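Putative alpha-galactosidase (Bacteroides fragilis, PDB 4NZJ) probably hydrolyses terminal, non-reducing alpha-D-galactose residues from alpha-galactosides, as a member of glycosyl hydrolase family 27. Local coordinates at residues A[124-128]-A[129-133]; A[304-307]-A[308-311]. All blocks are in the same frame, centred on the assembly; numbering follows the deposited sequence. Where two conformers were deposited one is given.

How the contacts relate
Contacts 1 and 2 are both local turns at the C-terminal ends of helices, each in the run of chain that leads into the next strand of the parallel eight-stranded sheet of the TIM barrel. Contact 1 follows helix 116-128 and precedes strand 138-140; contact 2 follows helix 296-303 and precedes strand 315-317. They do not touch: their centres are 31 Å apart, their nearest atoms about 21 Å, and they lie on opposite sides of the chain's centre. Contact 1 looks toward the N-terminal Ig-like domain, whereas contact 2 touches strand 393-397 of the C-terminal beta-sheet domain. In a TIM barrel, such turns lie at the end remote from the catalytic mouth.

Contact 1: residues A[124-128]-A[129-133]; sequences DAMIT and NGMRD
Asn129 N bonds to Ala125 O (2.8 Å) and Arg132 N to Met126 O (3.0 Å, nearly straight at 169°), while Gly130, with positive phi of 104°, breaks the helical course between them. Asn129 folds its amide back over the helix end, CG lying between its own backbone N and carbonyl carbon (chi1 71°); OD1 thereby accepts Met131 N at 2.9 Å, closing an Asx turn. On another side of the helix end, Ile127 and Arg132 run side by side and point the same way. Ile127 CG1 sits over one guanidinium face, toward its rim, and CG2 comes within 3.8 Å of Arg132 NH2. Two waters extend the polar network: one joins Ile127 O to Asp133 N and OD2, and the other lies 2.8 Å from Arg132 NH2 and also reaches Ile127 O and Asp133 OD2. Met126 CG lies 4.3 Å from Met131 SE, a looser apolar contact between two selenomethionines. Beyond the turn, Arg132 NH1 bonds to Arg177 O, just past helix 166-176, and its guanidinium makes a cation-pi contact with Tyr32. Asp133 OD1 forms a salt bridge with Arg39 and accepts hydrogen bonds from Tyr32 OH and Thr35 N, so helix 116-128 ends between a neighbouring barrel helix and Ig-like strand 28-36.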
ATOM      1  N   ASP A 124       4.909 -14.663  -9.291  1.00 19.06           N
ATOM      2  CA  ASP A 124       5.391 -15.937  -8.748  1.00 21.02           C
ATOM      3  C   ASP A 124       6.307 -15.712  -7.540  1.00 20.55           C
ATOM      4  O   ASP A 124       6.220 -16.425  -6.536  1.00 21.39           O
ATOM      5  CB  ASP A 124       6.162 -16.715  -9.815  1.00 21.48           C
ATOM      6  CG  ASP A 124       5.273 -17.257 -10.929  1.00 24.01           C
ATOM      7  OD1 ASP A 124       4.033 -17.198 -10.823  1.00 24.31           O
ATOM      8  OD2 ASP A 124       5.835 -17.766 -11.926  1.00 27.24           O
ATOM      9  N   ALA A 125       7.181 -14.714  -7.643  1.00 19.57           N
ATOM     10  CA  ALA A 125       8.126 -14.413  -6.569  1.00 19.21           C
ATOM     11  C   ALA A 125       7.419 -13.893  -5.321  1.00 18.48           C
ATOM     12  O   ALA A 125       7.819 -14.210  -4.204  1.00 20.00           O
ATOM     13  CB  ALA A 125       9.167 -13.409  -7.041  1.00 20.37           C
HETATM   14  N   MSE A 126       6.367 -13.103  -5.512  1.00 18.09           N
HETATM   15  CA  MSE A 126       5.602 -12.561  -4.384  1.00 18.68           C
HETATM   16  C   MSE A 126       4.870 -13.656  -3.640  1.00 20.19           C
HETATM   17  O   MSE A 126       4.642 -13.553  -2.428  1.00 19.73           O
HETATM   18  CB  MSE A 126       4.651 -11.473  -4.873  1.00 19.29           C
HETATM   19  CG  MSE A 126       5.455 -10.217  -5.187  1.00 19.72           C
HETATM   20 SE   MSE A 126       4.397  -8.858  -6.139  0.75 19.65          SE
HETATM   21  CE  MSE A 126       3.221  -8.289  -4.672  1.00 19.95           C
ATOM     22  N   ILE A 127       4.509 -14.726  -4.341  1.00 20.79           N
ATOM     23  CA  ILE A 127       3.930 -15.897  -3.683  1.00 21.59           C
ATOM     24  C   ILE A 127       4.969 -16.600  -2.816  1.00 22.52           C
ATOM     25  O   ILE A 127       4.706 -16.926  -1.656  1.00 25.15           O
ATOM     26  CB  ILE A 127       3.340 -16.888  -4.707  1.00 22.20           C
ATOM     27  CG1 ILE A 127       2.143 -16.248  -5.419  1.00 22.02           C
ATOM     28  CG2 ILE A 127       2.926 -18.195  -4.032  1.00 24.20           C
ATOM     29  CD1 ILE A 127       1.615 -17.063  -6.572  1.00 23.77           C
ATOM     30  N   THR A 128       6.150 -16.834  -3.377  1.00 21.37           N
ATOM     31  CA  THR A 128       7.157 -17.649  -2.705  1.00 22.48           C
ATOM     32  C   THR A 128       8.044 -16.882  -1.723  1.00 22.72           C
ATOM     33  O   THR A 128       8.683 -17.508  -0.873  1.00 25.31           O
ATOM     34  CB  THR A 128       8.039 -18.398  -3.724  1.00 25.24           C
ATOM     35  OG1 THR A 128       8.701 -17.458  -4.574  1.00 26.45           O
ATOM     36  CG2 THR A 128       7.187 -19.315  -4.574  1.00 26.94           C
ATOM     37  N   ASN A 129       8.092 -15.552  -1.810  1.00 20.60           N
ATOM     38  CA  ASN A 129       8.952 -14.787  -0.897  1.00 21.03           C
ATOM     39  C   ASN A 129       8.261 -14.325   0.385  1.00 21.79           C
ATOM     40  O   ASN A 129       8.910 -13.759   1.255  1.00 23.04           O
ATOM     41  CB  ASN A 129       9.661 -13.614  -1.603  1.00 22.38           C
ATOM     42  CG  ASN A 129       8.735 -12.469  -1.976  1.00 21.17           C
ATOM     43  OD1 ASN A 129       7.585 -12.383  -1.543  1.00 19.69           O
ATOM     44  ND2 ASN A 129       9.252 -11.562  -2.798  1.00 22.52           N
ATOM     45  N   GLY A 130       6.958 -14.573   0.492  1.00 21.02           N
ATOM     46  CA  GLY A 130       6.198 -14.200   1.676  1.00 20.86           C
ATOM     47  C   GLY A 130       5.323 -12.974   1.520  1.00 19.60           C
ATOM     48  O   GLY A 130       4.437 -12.748   2.352  1.00 19.17           O
HETATM   49  N   MSE A 131       5.542 -12.177   0.474  1.00 19.24           N
HETATM   50  CA  MSE A 131       4.832 -10.898   0.351  1.00 17.40           C
HETATM   51  C   MSE A 131       3.335 -11.083   0.237  1.00 17.34           C
HETATM   52  O   MSE A 131       2.565 -10.365   0.881  1.00 18.12           O
HETATM   53  CB  MSE A 131       5.385 -10.051  -0.801  1.00 17.90           C
HETATM   54  CG  MSE A 131       6.752  -9.500  -0.419  1.00 17.14           C
HETATM   55 SE   MSE A 131       7.542  -8.456  -1.889  0.75 18.52          SE
HETATM   56  CE  MSE A 131       6.295  -6.943  -1.898  1.00 20.25           C
ATOM     57  N   ARG A 132       2.891 -12.037  -0.568  1.00 17.56           N
ATOM     58  CA  ARG A 132       1.451 -12.272  -0.690  1.00 17.08           C
ATOM     59  C   ARG A 132       0.827 -12.618   0.665  1.00 17.49           C
ATOM     60  O   ARG A 132      -0.271 -12.160   0.987  1.00 17.88           O
ATOM     61  CB  ARG A 132       1.140 -13.356  -1.719  1.00 18.27           C
ATOM     62  CG  ARG A 132      -0.349 -13.473  -2.017  1.00 19.09           C
ATOM     63  CD  ARG A 132      -0.687 -14.575  -3.011  1.00 19.80           C
ATOM     64  NE  ARG A 132      -0.393 -15.902  -2.483  1.00 20.92           N
ATOM     65  CZ  ARG A 132      -0.830 -17.042  -3.017  1.00 21.26           C
ATOM     66  NH1 ARG A 132      -1.591 -17.037  -4.106  1.00 21.80           N
ATOM     67  NH2 ARG A 132      -0.505 -18.198  -2.455  1.00 22.33           N
ATOM     68  N   ASP A 133       1.542 -13.382   1.485  1.00 18.06           N
ATOM     69  CA  ASP A 133       1.007 -13.778   2.791  1.00 19.73           C
ATOM     70  C   ASP A 133       1.058 -12.701   3.863  1.00 19.72           C
ATOM     71  O   ASP A 133       0.496 -12.885   4.942  1.00 19.57           O
ATOM     72  CB  ASP A 133       1.658 -15.072   3.254  1.00 21.35           C
ATOM     73  CG  ASP A 133       1.148 -16.240   2.475  1.00 23.82           C
ATOM     74  OD1 ASP A 133      -0.063 -16.506   2.587  1.00 23.95           O
ATOM     75  OD2 ASP A 133       1.925 -16.850   1.713  1.00 25.85           O
TER
HETATM   76  O   HOH W   1       3.667 -15.179   0.135  1.00 23.12           O
HETATM   77  O   HOH W   2       1.707 -17.422  -0.907  0.50 23.53           O

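Contact 2: residues A[304-307]-A[308-311]; sequences APLS and EYAG
Two backbone hydrogen bonds, each spanning three residues, define this turn: Tyr309 N to Leu306 O at 3.1 Å and Ala310 N to Ser307 O at 3.2 Å. This spacing is that of a 3-10 turn. The apolar contact is made by Leu306 and Tyr309, whose side chains slant across one another. Leu306 CD2 comes to 4.2 Å from Tyr309 CE2, while Leu306 CA lies in the ring plane at its edge. With chi1 at 81°, between backbone N and carbonyl carbon, Glu308 CG is carried over one face of the Tyr309 ring, 3.5 Å above its centre, a placement fitting a CH-pi contact. Water-mediated bonds come third. One water accepts from Glu308 N and donates to Pro305 O and, at 2.8 Å, to Glu308 OE1; another donates to Ser307 O and Ala310 O. Outside the turn, Asn316 ND2 bonds to Leu306 O, and Trp262 meets both Leu306 and Tyr309. The chemistry thus divides: Leu306 O and Ser307 O each accept two bonds, Leu306 packs inward, and the hydrated Glu308 carboxylate marks the solvent side.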
ATOM      1  N   ALA A 304       3.753  15.164   6.836  1.00 17.31           N
ATOM      2  CA  ALA A 304       3.483  15.342   8.278  1.00 18.29           C
ATOM      3  C   ALA A 304       2.217  16.140   8.603  1.00 19.14           C
ATOM      4  O   ALA A 304       1.417  15.693   9.423  1.00 20.44           O
ATOM      5  CB  ALA A 304       4.681  15.956   8.993  1.00 18.91           C
ATOM      6  N   PRO A 305       2.024  17.316   7.972  1.00 19.67           N
ATOM      7  CA  PRO A 305       0.829  18.093   8.345  1.00 20.05           C
ATOM      8  C   PRO A 305      -0.478  17.687   7.647  1.00 19.81           C
ATOM      9  O   PRO A 305      -1.492  18.374   7.811  1.00 20.65           O
ATOM     10  CB  PRO A 305       1.217  19.525   7.956  1.00 21.01           C
ATOM     11  CG  PRO A 305       2.164  19.356   6.826  1.00 22.19           C
ATOM     12  CD  PRO A 305       2.938  18.096   7.116  1.00 21.51           C
ATOM     13  N   LEU A 306      -0.472  16.582   6.906  1.00 19.36           N
ATOM     14  CA  LEU A 306      -1.628  16.196   6.088  1.00 18.29           C
ATOM     15  C   LEU A 306      -2.514  15.087   6.675  1.00 18.07           C
ATOM     16  O   LEU A 306      -3.412  14.600   5.989  1.00 17.88           O
ATOM     17  CB  LEU A 306      -1.148  15.775   4.698  1.00 18.10           C
ATOM     18  CG  LEU A 306      -0.299  16.811   3.962  1.00 18.88           C
ATOM     19  CD1 LEU A 306       0.101  16.265   2.602  1.00 18.78           C
ATOM     20  CD2 LEU A 306      -1.029  18.137   3.832  1.00 19.71           C
ATOM     21  N   SER A 307      -2.301  14.728   7.940  1.00 19.95           N
ATOM     22  CA  SER A 307      -3.011  13.601   8.543  0.50 20.17           C
ATOM     23  C   SER A 307      -4.537  13.730   8.479  1.00 21.00           C
ATOM     24  O   SER A 307      -5.235  12.742   8.273  1.00 21.26           O
ATOM     25  CB  SER A 307      -2.552  13.401   9.993  0.50 21.30           C
ATOM     26  OG  SER A 307      -2.738  14.573  10.758  0.50 21.09           O
ATOM     27  N   GLU A 308      -5.060  14.941   8.654  1.00 20.82           N
ATOM     28  CA  GLU A 308      -6.518  15.135   8.681  1.00 22.91           C
ATOM     29  C   GLU A 308      -7.228  14.746   7.382  1.00 22.49           C
ATOM     30  O   GLU A 308      -8.426  14.481   7.384  1.00 23.48           O
ATOM     31  CB  GLU A 308      -6.869  16.586   9.037  1.00 26.35           C
ATOM     32  CG  GLU A 308      -6.777  17.559   7.866  1.00 30.05           C
ATOM     33  CD  GLU A 308      -6.837  19.016   8.303  1.00 34.73           C
ATOM     34  OE1 GLU A 308      -5.816  19.537   8.814  1.00 37.14           O
ATOM     35  OE2 GLU A 308      -7.909  19.642   8.117  1.00 40.63           O
ATOM     36  N   TYR A 309      -6.493  14.717   6.273  1.00 20.92           N
ATOM     37  CA  TYR A 309      -7.087  14.446   4.970  1.00 20.71           C
ATOM     38  C   TYR A 309      -7.123  12.960   4.618  1.00 19.63           C
ATOM     39  O   TYR A 309      -7.707  12.581   3.599  1.00 21.00           O
ATOM     40  CB  TYR A 309      -6.318  15.213   3.897  1.00 20.67           C
ATOM     41  CG  TYR A 309      -6.260  16.693   4.175  1.00 20.62           C
ATOM     42  CD1 TYR A 309      -7.374  17.500   3.970  1.00 22.02           C
ATOM     43  CD2 TYR A 309      -5.099  17.289   4.661  1.00 21.33           C
ATOM     44  CE1 TYR A 309      -7.329  18.862   4.233  1.00 23.08           C
ATOM     45  CE2 TYR A 309      -5.045  18.649   4.925  1.00 23.03           C
ATOM     46  CZ  TYR A 309      -6.162  19.428   4.715  1.00 23.95           C
ATOM     47  OH  TYR A 309      -6.118  20.781   4.970  1.00 26.79           O
ATOM     48  N   ALA A 310      -6.493  12.130   5.446  1.00 18.71           N
ATOM     49  CA  ALA A 310      -6.372  10.705   5.163  1.00 18.49           C
ATOM     50  C   ALA A 310      -7.326   9.879   6.008  1.00 18.48           C
ATOM     51  O   ALA A 310      -7.714  10.275   7.103  1.00 19.99           O
ATOM     52  CB  ALA A 310      -4.945  10.237   5.404  1.00 18.94           C
ATOM     53  N   GLY A 311      -7.665   8.710   5.486  1.00 18.24           N
ATOM     54  CA  GLY A 311      -8.520   7.772   6.182  1.00 18.84           C
ATOM     55  C   GLY A 311      -8.982   6.682   5.240  1.00 17.96           C
ATOM     56  O   GLY A 311      -8.594   6.650   4.070  1.00 18.51           O
TER
HETATM   57  O   HOH W   3      -3.782  17.573   8.968  1.00 25.15           O
HETATM   58  O   HOH W   4      -5.856  10.361   9.454  1.00 19.62           O